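Local coordinates for protein pre-crRNA processing endonuclease (Streptococcus mutans, PDB 4R0J) that probably cleaves precursor CRISPR RNA as a Cas5-family endonuclease of the type I-C CRISPR system, in antiviral defence, at residues G17-F22 and Q71-G76; I47-Y52 and F57-T62; E98-F103 and E159-Y164. One frame throughout, in Å; residues are numbered along the deposited sequence.

The three contacts run from the interior of the Cas5-family fold to its surface. Contact 2 is buried, its centre about 8 Å from that of the chain, and sets helix 41-51 against strand 57-66 through an asparagine's bonds and apolar side chains. Contact 3, partly buried and apolar, uses the neighbouring strand 97-107 of the same antiparallel sheet, but on another face, where the chain after helix 155-160 leaves one isoleucine; the two meet where T62 N lies 3.0 Å from K102 O. Contact 1 belongs to the small three-stranded sheet, its centre about 17 Å from that of the chain, and is polar and charged. F22 and Y99 bring contacts 1 and 3 together.

Contact 1 (G17-F22 and Q71-G76); sequences GDRALF and QTELHG
OE2 of E73 is the atom on which this contact turns, since H75 and R19 both approach it. From its own strand comes the shorter bond: H75 NE2 is modelled 2.5 Å from E73 OE2, a doubtful, unusually short length, with a nearly straight N-H...O angle of 165°. The carboxylate oxygen sits at the edge of the imidazole, practically in the ring plane, whereas the histidine meets that oxygen from above the carboxylate plane. From strand 19-20, across the middle strand, R19 NH2 reaches E73 OE2 at 3.2 Å and forms a salt bridge, although the hydrogen bond within it is weak and bent, at 123°. R19 NE stays farther from E73 OE2, at 3.7 Å, so the carboxylate is not gripped by a paired set of guanidinium nitrogens. The guanidinium and carboxylate planes are steeply inclined to each other.

Strands 19-20 and 72-75 are the outer strands of a three-stranded antiparallel sheet, with 91-95 between them, and their side chains therefore have to bridge the width of the middle strand. Even the nearest CA atoms, those of R19 and T72, are 8.7 Å apart. R19 spans this distance with CG anti to its N (chi1 177°) and a single bend at chi3, which carries the guanidinium to the far strand. There H75 NE2 lies over one guanidinium face, displaced toward its rim, 3.6 Å from R19 NH2. Y93 of the middle strand joins the group, making a cation-pi contact with R19 and meeting the H75 ring. The E73 carboxylate thus has a basic side chain from each outer strand beside it. H75 is poorly ordered, so its distances are approximate.

Contact 2 (I47-Y52 and F57-T62); sequences IIDGIY and FTNVIT
The C-terminal end of helix 41-51 and the start of strand 57-66, joined by a short loop, pack together through N59, whose amide nitrogen makes two bonds to the helix end. N59 ND2 donates to D49 OD1 at 3.0 Å, using the oxygen's anti lone pair, and to Y52 O at 3.1 Å. Both bonds are nearly straight and both acceptors lie close to the amide plane, which fixes the rotation of the amide. The second meets the carbonyl of Y52, the residue at which the chain leaves the helix. A water bridges D49 OD1 and N59 N, tying the carboxylate to the strand backbone as well.

In this helix-on-sheet packing the axes of 47-51 and 57-62 run at 137°, and apolar groups flank the amide. I48 holds CG2 anti to its backbone N, which turns that methyl to N59 ND2, 3.6 Å away, while I48 CG1 passes I61 CG1 at 3.8 Å, the two side chains sliding past each other in opposite directions. Beyond N59, F57 CZ lies over one face of the Y52 ring, 3.5 Å from Y52 CE2, with the ring planes at 53°. The hydroxyl of Y52 is hydrogen-bonded to H123 of helix 120-132.

Contact 3 (E98-F103 and E159-Y164); sequences EYLVKF and ETIPSY
With chi1 near -45°, L100 places its CG opposite the carbonyl carbon and beside the backbone N, and an extended chi2 (179°) carries CD1 out to I161. That isoleucine holds CG1 in the corresponding position (chi1 -72°) and leaves CG2 anti to its N, so that both of its branches come up to the leucine. The nearest pair is L100 CD1 and I161 CB, 3.8 Å apart. The same methyl, L100 CD1, is 4.0 Å from both I161 CG2 and I161 CD1, and thus fits between the two branches, while L100 CD2 lies 4.1 Å from I161 CD1. The side chains approach at a slant.

L100 lies in the first half of strand 97-107 of the large antiparallel sheet, and I161 is the residue at which the chain leaves helix 155-160. The contact thus joins the segment just after the helix to a sheet face. R14, on the adjacent strand 11-17, touches both L100 and I161 and extends the patch onto the next strand. Two residues before L100, and so on the same face, E98 lies beside the leucine with OE2 4.3 Å from I161 CG2, a loose approach of a carboxylate oxygen to a methyl group. Its other oxygen, OE1, makes a long, weak ion pair with R16. Farther along the 159-164 segment, S163 OG is hydrogen-bonded to V66 O.

Contact 1 (G17-F22 and Q71-G76)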
loop_
_atom_site.group_PDB
_atom_site.type_symbol
_atom_site.label_atom_id
_atom_site.label_comp_id
_atom_site.label_asym_id
_atom_site.label_seq_id
_atom_site.Cartn_x
_atom_site.Cartn_y
_atom_site.Cartn_z
ATOM N N GLY A 17 -1.324 -0.810 -13.130
ATOM C CA GLY A 17 -0.621 0.317 -13.719
ATOM C C GLY A 17 0.349 -0.122 -14.782
ATOM O O GLY A 17 0.944 -1.196 -14.683
ATOM N N ASP A 18 0.523 0.701 -15.810
ATOM C CA ASP A 18 1.481 0.372 -16.851
ATOM C C ASP A 18 2.909 0.565 -16.352
ATOM O O ASP A 18 3.846 -0.045 -16.868
ATOM C CB ASP A 18 1.228 1.211 -18.106
ATOM C CG ASP A 18 -0.028 0.785 -18.841
ATOM O OD1 ASP A 18 -0.534 -0.316 -18.544
ATOM O OD2 ASP A 18 -0.504 1.545 -19.713
ATOM N N ARG A 19 3.059 1.422 -15.351
ATOM C CA ARG A 19 4.364 1.816 -14.860
ATOM C C ARG A 19 4.272 2.206 -13.395
ATOM O O ARG A 19 3.260 2.756 -12.943
ATOM C CB ARG A 19 4.885 2.990 -15.699
ATOM C CG ARG A 19 6.210 3.566 -15.260
ATOM C CD ARG A 19 6.649 4.672 -16.215
ATOM N NE ARG A 19 6.806 4.174 -17.579
ATOM C CZ ARG A 19 7.088 4.942 -18.627
ATOM N NH1 ARG A 19 7.242 6.252 -18.470
ATOM N NH2 ARG A 19 7.214 4.403 -19.833
ATOM N N ALA A 20 5.325 1.920 -12.640
ATOM C CA ALA A 20 5.353 2.325 -11.243
ATOM C C ALA A 20 6.782 2.605 -10.802
ATOM O O ALA A 20 7.740 2.141 -11.431
ATOM C CB ALA A 20 4.695 1.250 -10.347
ATOM N N LEU A 21 6.919 3.408 -9.750
ATOM C CA LEU A 21 8.226 3.746 -9.198
ATOM C C LEU A 21 8.098 3.816 -7.682
ATOM O O LEU A 21 7.573 4.788 -7.132
ATOM C CB LEU A 21 8.721 5.079 -9.747
ATOM C CG LEU A 21 10.088 5.581 -9.272
ATOM C CD1 LEU A 21 11.169 4.570 -9.623
ATOM C CD2 LEU A 21 10.416 6.945 -9.877
ATOM N N PHE A 22 8.564 2.778 -7.008
ATOM C CA PHE A 22 8.472 2.702 -5.552
ATOM C C PHE A 22 9.879 2.875 -5.014
ATOM O O PHE A 22 10.786 2.128 -5.374
ATOM C CB PHE A 22 7.878 1.365 -5.110
ATOM C CG PHE A 22 6.499 1.108 -5.657
ATOM C CD1 PHE A 22 5.482 2.041 -5.480
ATOM C CD2 PHE A 22 6.230 -0.055 -6.365
ATOM C CE1 PHE A 22 4.207 1.817 -5.984
ATOM C CE2 PHE A 22 4.964 -0.291 -6.881
ATOM C CZ PHE A 22 3.947 0.647 -6.685
ATOM N N GLN A 71 8.917 -6.893 -13.544
ATOM C CA GLN A 71 9.671 -6.476 -14.712
ATOM C C GLN A 71 10.015 -5.017 -14.505
ATOM O O GLN A 71 9.214 -4.264 -13.957
ATOM C CB GLN A 71 8.807 -6.565 -15.960
ATOM C CG GLN A 71 8.383 -7.954 -16.363
ATOM C CD GLN A 71 7.645 -7.934 -17.682
ATOM O OE1 GLN A 71 6.471 -7.570 -17.745
ATOM N NE2 GLN A 71 8.341 -8.296 -18.752
ATOM N N THR A 72 11.192 -4.609 -14.959
ATOM C CA THR A 72 11.530 -3.191 -14.909
ATOM C C THR A 72 11.965 -2.737 -16.285
ATOM O O THR A 72 12.193 -3.548 -17.187
ATOM C CB THR A 72 12.625 -2.877 -13.863
ATOM O OG1 THR A 72 13.716 -3.797 -14.014
ATOM C CG2 THR A 72 12.056 -3.014 -12.448
ATOM N N GLU A 73 12.061 -1.428 -16.453
ATOM C CA GLU A 73 12.551 -0.882 -17.696
ATOM C C GLU A 73 13.269 0.415 -17.375
ATOM O O GLU A 73 12.858 1.153 -16.477
ATOM C CB GLU A 73 11.400 -0.660 -18.674
ATOM C CG GLU A 73 10.290 0.224 -18.143
ATOM C CD GLU A 73 9.270 0.540 -19.211
ATOM O OE1 GLU A 73 8.840 -0.403 -19.910
ATOM O OE2 GLU A 73 8.918 1.729 -19.369
ATOM N N LEU A 74 14.354 0.671 -18.096
ATOM C CA LEU A 74 15.192 1.830 -17.833
ATOM C C LEU A 74 14.727 3.037 -18.628
ATOM O O LEU A 74 14.175 2.900 -19.720
ATOM C CB LEU A 74 16.649 1.526 -18.185
ATOM C CG LEU A 74 17.643 1.309 -17.045
ATOM C CD1 LEU A 74 19.025 1.007 -17.612
ATOM C CD2 LEU A 74 17.700 2.529 -16.145
ATOM N N HIS A 75 14.952 4.216 -18.060
ATOM C CA HIS A 75 14.718 5.473 -18.752
ATOM C C HIS A 75 15.703 6.499 -18.215
ATOM O O HIS A 75 15.865 6.638 -17.003
ATOM C CB HIS A 75 13.284 5.956 -18.544
ATOM C CG HIS A 75 12.247 5.014 -19.073
ATOM N ND1 HIS A 75 11.839 5.021 -20.390
ATOM C CD2 HIS A 75 11.534 4.037 -18.465
ATOM C CE1 HIS A 75 10.919 4.089 -20.569
ATOM N NE2 HIS A 75 10.716 3.478 -19.417
ATOM N N GLY A 76 16.373 7.205 -19.116
ATOM C CA GLY A 76 17.351 8.196 -18.715
ATOM C C GLY A 76 18.469 8.318 -19.727
ATOM O O GLY A 76 18.315 7.931 -20.884
#

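Contact 2 (I47-Y52 and F57-T62)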
loop_
_atom_site.group_PDB
_atom_site.type_symbol
_atom_site.label_atom_id
_atom_site.label_comp_id
_atom_site.label_asym_id
_atom_site.label_seq_id
_atom_site.Cartn_x
_atom_site.Cartn_y
_atom_site.Cartn_z
ATOM N N ILE A 47 -1.686 4.880 -1.856
ATOM C CA ILE A 47 -2.723 4.425 -2.780
ATOM C C ILE A 47 -4.086 4.306 -2.104
ATOM O O ILE A 47 -5.093 4.818 -2.610
ATOM C CB ILE A 47 -2.330 3.086 -3.445
ATOM C CG1 ILE A 47 -1.132 3.315 -4.371
ATOM C CG2 ILE A 47 -3.510 2.535 -4.240
ATOM C CD1 ILE A 47 -0.438 2.021 -4.816
ATOM N N ILE A 48 -4.127 3.630 -0.959
ATOM C CA ILE A 48 -5.381 3.420 -0.251
ATOM C C ILE A 48 -5.958 4.739 0.255
ATOM O O ILE A 48 -7.174 4.961 0.180
ATOM C CB ILE A 48 -5.225 2.421 0.926
ATOM C CG1 ILE A 48 -4.815 1.036 0.411
ATOM C CG2 ILE A 48 -6.522 2.348 1.760
ATOM C CD1 ILE A 48 -5.658 0.517 -0.740
ATOM N N ASP A 49 -5.101 5.604 0.793
ATOM C CA ASP A 49 -5.569 6.917 1.239
ATOM C C ASP A 49 -6.145 7.705 0.057
ATOM O O ASP A 49 -7.051 8.532 0.222
ATOM C CB ASP A 49 -4.445 7.727 1.898
ATOM C CG ASP A 49 -4.063 7.220 3.279
ATOM O OD1 ASP A 49 -4.797 6.391 3.873
ATOM O OD2 ASP A 49 -3.008 7.678 3.786
ATOM N N GLY A 50 -5.601 7.479 -1.136
ATOM C CA GLY A 50 -6.114 8.139 -2.329
ATOM C C GLY A 50 -7.516 7.675 -2.696
ATOM O O GLY A 50 -8.301 8.415 -3.291
ATOM N N ILE A 51 -7.845 6.437 -2.337
ATOM C CA ILE A 51 -9.177 5.907 -2.567
ATOM C C ILE A 51 -10.165 6.648 -1.673
ATOM O O ILE A 51 -11.202 7.124 -2.143
ATOM C CB ILE A 51 -9.227 4.381 -2.260
ATOM C CG1 ILE A 51 -8.356 3.634 -3.270
ATOM C CG2 ILE A 51 -10.670 3.872 -2.259
ATOM C CD1 ILE A 51 -8.286 2.101 -3.043
ATOM N N TYR A 52 -9.830 6.751 -0.387
ATOM C CA TYR A 52 -10.657 7.485 0.582
ATOM C C TYR A 52 -9.916 7.615 1.905
ATOM O O TYR A 52 -9.427 6.623 2.456
ATOM C CB TYR A 52 -11.982 6.747 0.827
ATOM C CG TYR A 52 -12.879 7.337 1.910
ATOM C CD1 TYR A 52 -13.165 8.710 1.961
ATOM C CD2 TYR A 52 -13.483 6.511 2.861
ATOM C CE1 TYR A 52 -13.993 9.229 2.932
ATOM C CE2 TYR A 52 -14.321 7.028 3.837
ATOM C CZ TYR A 52 -14.566 8.393 3.872
ATOM O OH TYR A 52 -15.396 8.924 4.839
ATOM N N PHE A 57 -10.274 8.511 10.756
ATOM C CA PHE A 57 -9.844 7.113 10.741
ATOM C C PHE A 57 -8.462 6.935 10.136
ATOM O O PHE A 57 -7.913 7.849 9.518
ATOM C CB PHE A 57 -10.894 6.214 10.054
ATOM C CG PHE A 57 -11.108 6.510 8.592
ATOM C CD1 PHE A 57 -10.267 5.958 7.628
ATOM C CD2 PHE A 57 -12.170 7.296 8.170
ATOM C CE1 PHE A 57 -10.463 6.214 6.281
ATOM C CE2 PHE A 57 -12.374 7.552 6.817
ATOM C CZ PHE A 57 -11.518 7.010 5.871
ATOM N N THR A 58 -7.896 5.754 10.353
ATOM C CA THR A 58 -6.593 5.399 9.848
ATOM C C THR A 58 -6.725 4.124 9.023
ATOM O O THR A 58 -7.194 3.098 9.523
ATOM C CB THR A 58 -5.605 5.145 11.001
ATOM O OG1 THR A 58 -5.465 6.343 11.784
ATOM C CG2 THR A 58 -4.235 4.713 10.450
ATOM N N ASN A 59 -6.311 4.194 7.762
ATOM C CA ASN A 59 -6.280 3.011 6.918
ATOM C C ASN A 59 -5.092 2.153 7.308
ATOM O O ASN A 59 -3.992 2.668 7.521
ATOM C CB ASN A 59 -6.173 3.398 5.449
ATOM C CG ASN A 59 -7.467 3.936 4.906
ATOM O OD1 ASN A 59 -8.541 3.443 5.241
ATOM N ND2 ASN A 59 -7.377 4.969 4.085
ATOM N N VAL A 60 -5.331 0.854 7.417
ATOM C CA VAL A 60 -4.314 -0.096 7.851
ATOM C C VAL A 60 -4.202 -1.160 6.780
ATOM O O VAL A 60 -5.117 -1.938 6.571
ATOM C CB VAL A 60 -4.679 -0.744 9.202
ATOM C CG1 VAL A 60 -3.582 -1.715 9.648
ATOM C CG2 VAL A 60 -4.908 0.331 10.266
ATOM N N ILE A 61 -3.079 -1.153 6.074
ATOM C CA ILE A 61 -2.836 -2.118 5.008
ATOM C C ILE A 61 -2.210 -3.338 5.655
ATOM O O ILE A 61 -1.178 -3.232 6.319
ATOM C CB ILE A 61 -1.883 -1.527 3.950
ATOM C CG1 ILE A 61 -2.584 -0.432 3.128
ATOM C CG2 ILE A 61 -1.378 -2.614 3.015
ATOM C CD1 ILE A 61 -2.887 0.842 3.882
ATOM N N THR A 62 -2.845 -4.493 5.498
ATOM C CA THR A 62 -2.328 -5.707 6.136
ATOM C C THR A 62 -1.609 -6.689 5.204
ATOM O O THR A 62 -0.727 -7.420 5.661
ATOM C CB THR A 62 -3.416 -6.451 6.944
ATOM O OG1 THR A 62 -4.456 -6.896 6.066
ATOM C CG2 THR A 62 -4.006 -5.529 8.012
HETATM O O HOH W 1 -5.032 6.557 6.764
#

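Contact 3 (E98-F103 and E159-Y164)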
loop_
_atom_site.group_PDB
_atom_site.type_symbol
_atom_site.label_atom_id
_atom_site.label_comp_id
_atom_site.label_asym_id
_atom_site.label_seq_id
_atom_site.Cartn_x
_atom_site.Cartn_y
_atom_site.Cartn_z
ATOM N N GLU A 98 0.245 -5.331 -11.213
ATOM C CA GLU A 98 -1.073 -5.566 -10.653
ATOM C C GLU A 98 -0.907 -6.015 -9.217
ATOM O O GLU A 98 -0.168 -6.975 -8.935
ATOM C CB GLU A 98 -1.836 -6.625 -11.471
ATOM C CG GLU A 98 -3.141 -7.014 -10.811
ATOM C CD GLU A 98 -4.010 -7.891 -11.681
ATOM O OE1 GLU A 98 -3.859 -7.853 -12.921
ATOM O OE2 GLU A 98 -4.848 -8.615 -11.109
ATOM N N TYR A 99 -1.566 -5.311 -8.297
ATOM C CA TYR A 99 -1.512 -5.655 -6.885
ATOM C C TYR A 99 -2.922 -5.837 -6.367
ATOM O O TYR A 99 -3.837 -5.124 -6.773
ATOM C CB TYR A 99 -0.795 -4.551 -6.084
ATOM C CG TYR A 99 0.554 -4.233 -6.657
ATOM C CD1 TYR A 99 1.587 -5.163 -6.586
ATOM C CD2 TYR A 99 0.801 -3.018 -7.276
ATOM C CE1 TYR A 99 2.827 -4.903 -7.129
ATOM C CE2 TYR A 99 2.042 -2.743 -7.826
ATOM C CZ TYR A 99 3.055 -3.684 -7.731
ATOM O OH TYR A 99 4.282 -3.421 -8.272
ATOM N N LEU A 100 -3.095 -6.829 -5.507
ATOM C CA LEU A 100 -4.338 -7.001 -4.765
ATOM C C LEU A 100 -4.035 -6.610 -3.326
ATOM O O LEU A 100 -3.092 -7.124 -2.720
ATOM C CB LEU A 100 -4.810 -8.450 -4.843
ATOM C CG LEU A 100 -4.763 -9.125 -6.219
ATOM C CD1 LEU A 100 -5.247 -10.584 -6.126
ATOM C CD2 LEU A 100 -5.584 -8.334 -7.241
ATOM N N VAL A 101 -4.821 -5.684 -2.783
ATOM C CA VAL A 101 -4.538 -5.149 -1.457
ATOM C C VAL A 101 -5.663 -5.465 -0.484
ATOM O O VAL A 101 -6.840 -5.298 -0.802
ATOM C CB VAL A 101 -4.316 -3.631 -1.492
ATOM C CG1 VAL A 101 -3.965 -3.141 -0.101
ATOM C CG2 VAL A 101 -3.187 -3.297 -2.461
ATOM N N LYS A 102 -5.285 -5.950 0.692
ATOM C CA LYS A 102 -6.235 -6.203 1.771
ATOM C C LYS A 102 -5.986 -5.179 2.872
ATOM O O LYS A 102 -4.853 -5.011 3.344
ATOM C CB LYS A 102 -6.056 -7.622 2.303
ATOM C CG LYS A 102 -6.911 -7.969 3.509
ATOM C CD LYS A 102 -6.636 -9.397 4.001
ATOM C CE LYS A 102 -7.375 -9.683 5.300
ATOM N NZ LYS A 102 -7.054 -11.052 5.828
ATOM N N PHE A 103 -7.041 -4.480 3.272
ATOM C CA PHE A 103 -6.888 -3.413 4.245
ATOM C C PHE A 103 -8.180 -3.201 5.014
ATOM O O PHE A 103 -9.238 -3.727 4.654
ATOM C CB PHE A 103 -6.435 -2.105 3.570
ATOM C CG PHE A 103 -7.471 -1.484 2.679
ATOM C CD1 PHE A 103 -7.674 -1.950 1.390
ATOM C CD2 PHE A 103 -8.246 -0.424 3.139
ATOM C CE1 PHE A 103 -8.634 -1.367 0.570
ATOM C CE2 PHE A 103 -9.208 0.161 2.323
ATOM C CZ PHE A 103 -9.395 -0.307 1.040
ATOM N N GLU A 159 -8.539 -14.119 -2.834
ATOM C CA GLU A 159 -7.973 -15.426 -2.497
ATOM C C GLU A 159 -7.675 -16.312 -3.710
ATOM O O GLU A 159 -6.829 -17.201 -3.628
ATOM C CB GLU A 159 -8.893 -16.175 -1.522
ATOM C CG GLU A 159 -8.957 -15.551 -0.134
ATOM C CD GLU A 159 -10.081 -16.110 0.715
ATOM O OE1 GLU A 159 -10.846 -16.962 0.212
ATOM O OE2 GLU A 159 -10.202 -15.689 1.887
ATOM N N THR A 160 -8.353 -16.079 -4.832
ATOM C CA THR A 160 -8.259 -17.013 -5.963
ATOM C C THR A 160 -7.509 -16.511 -7.209
ATOM O O THR A 160 -7.023 -17.312 -8.002
ATOM C CB THR A 160 -9.646 -17.539 -6.386
ATOM O OG1 THR A 160 -10.411 -16.479 -6.969
ATOM C CG2 THR A 160 -10.389 -18.110 -5.186
ATOM N N ILE A 161 -7.425 -15.198 -7.396
ATOM C CA ILE A 161 -6.690 -14.658 -8.540
ATOM C C ILE A 161 -5.248 -15.176 -8.526
ATOM O O ILE A 161 -4.530 -14.994 -7.542
ATOM C CB ILE A 161 -6.699 -13.114 -8.541
ATOM C CG1 ILE A 161 -8.100 -12.602 -8.901
ATOM C CG2 ILE A 161 -5.672 -12.584 -9.533
ATOM C CD1 ILE A 161 -8.276 -11.080 -8.726
ATOM N N PRO A 162 -4.825 -15.840 -9.615
ATOM C CA PRO A 162 -3.510 -16.493 -9.616
ATOM C C PRO A 162 -2.369 -15.494 -9.652
ATOM O O PRO A 162 -2.410 -14.548 -10.438
ATOM C CB PRO A 162 -3.509 -17.282 -10.928
ATOM C CG PRO A 162 -4.926 -17.318 -11.385
ATOM C CD PRO A 162 -5.556 -16.076 -10.869
ATOM N N SER A 163 -1.362 -15.714 -8.812
ATOM C CA SER A 163 -0.121 -14.952 -8.868
ATOM C C SER A 163 1.015 -15.718 -9.565
ATOM O O SER A 163 1.193 -16.933 -9.372
ATOM C CB SER A 163 0.326 -14.550 -7.460
ATOM O OG SER A 163 1.674 -14.124 -7.477
ATOM N N TYR A 164 1.780 -14.987 -10.369
ATOM C CA TYR A 164 2.982 -15.516 -11.001
ATOM C C TYR A 164 3.947 -16.102 -9.961
ATOM O O TYR A 164 4.735 -17.013 -10.271
ATOM C CB TYR A 164 3.668 -14.400 -11.796
ATOM C CG TYR A 164 4.963 -14.821 -12.464
ATOM C CD1 TYR A 164 4.961 -15.379 -13.729
ATOM C CD2 TYR A 164 6.189 -14.647 -11.819
ATOM C CE1 TYR A 164 6.148 -15.762 -14.354
ATOM C CE2 TYR A 164 7.380 -15.034 -12.425
ATOM C CZ TYR A 164 7.354 -15.596 -13.686
ATOM O OH TYR A 164 8.535 -15.971 -14.297
#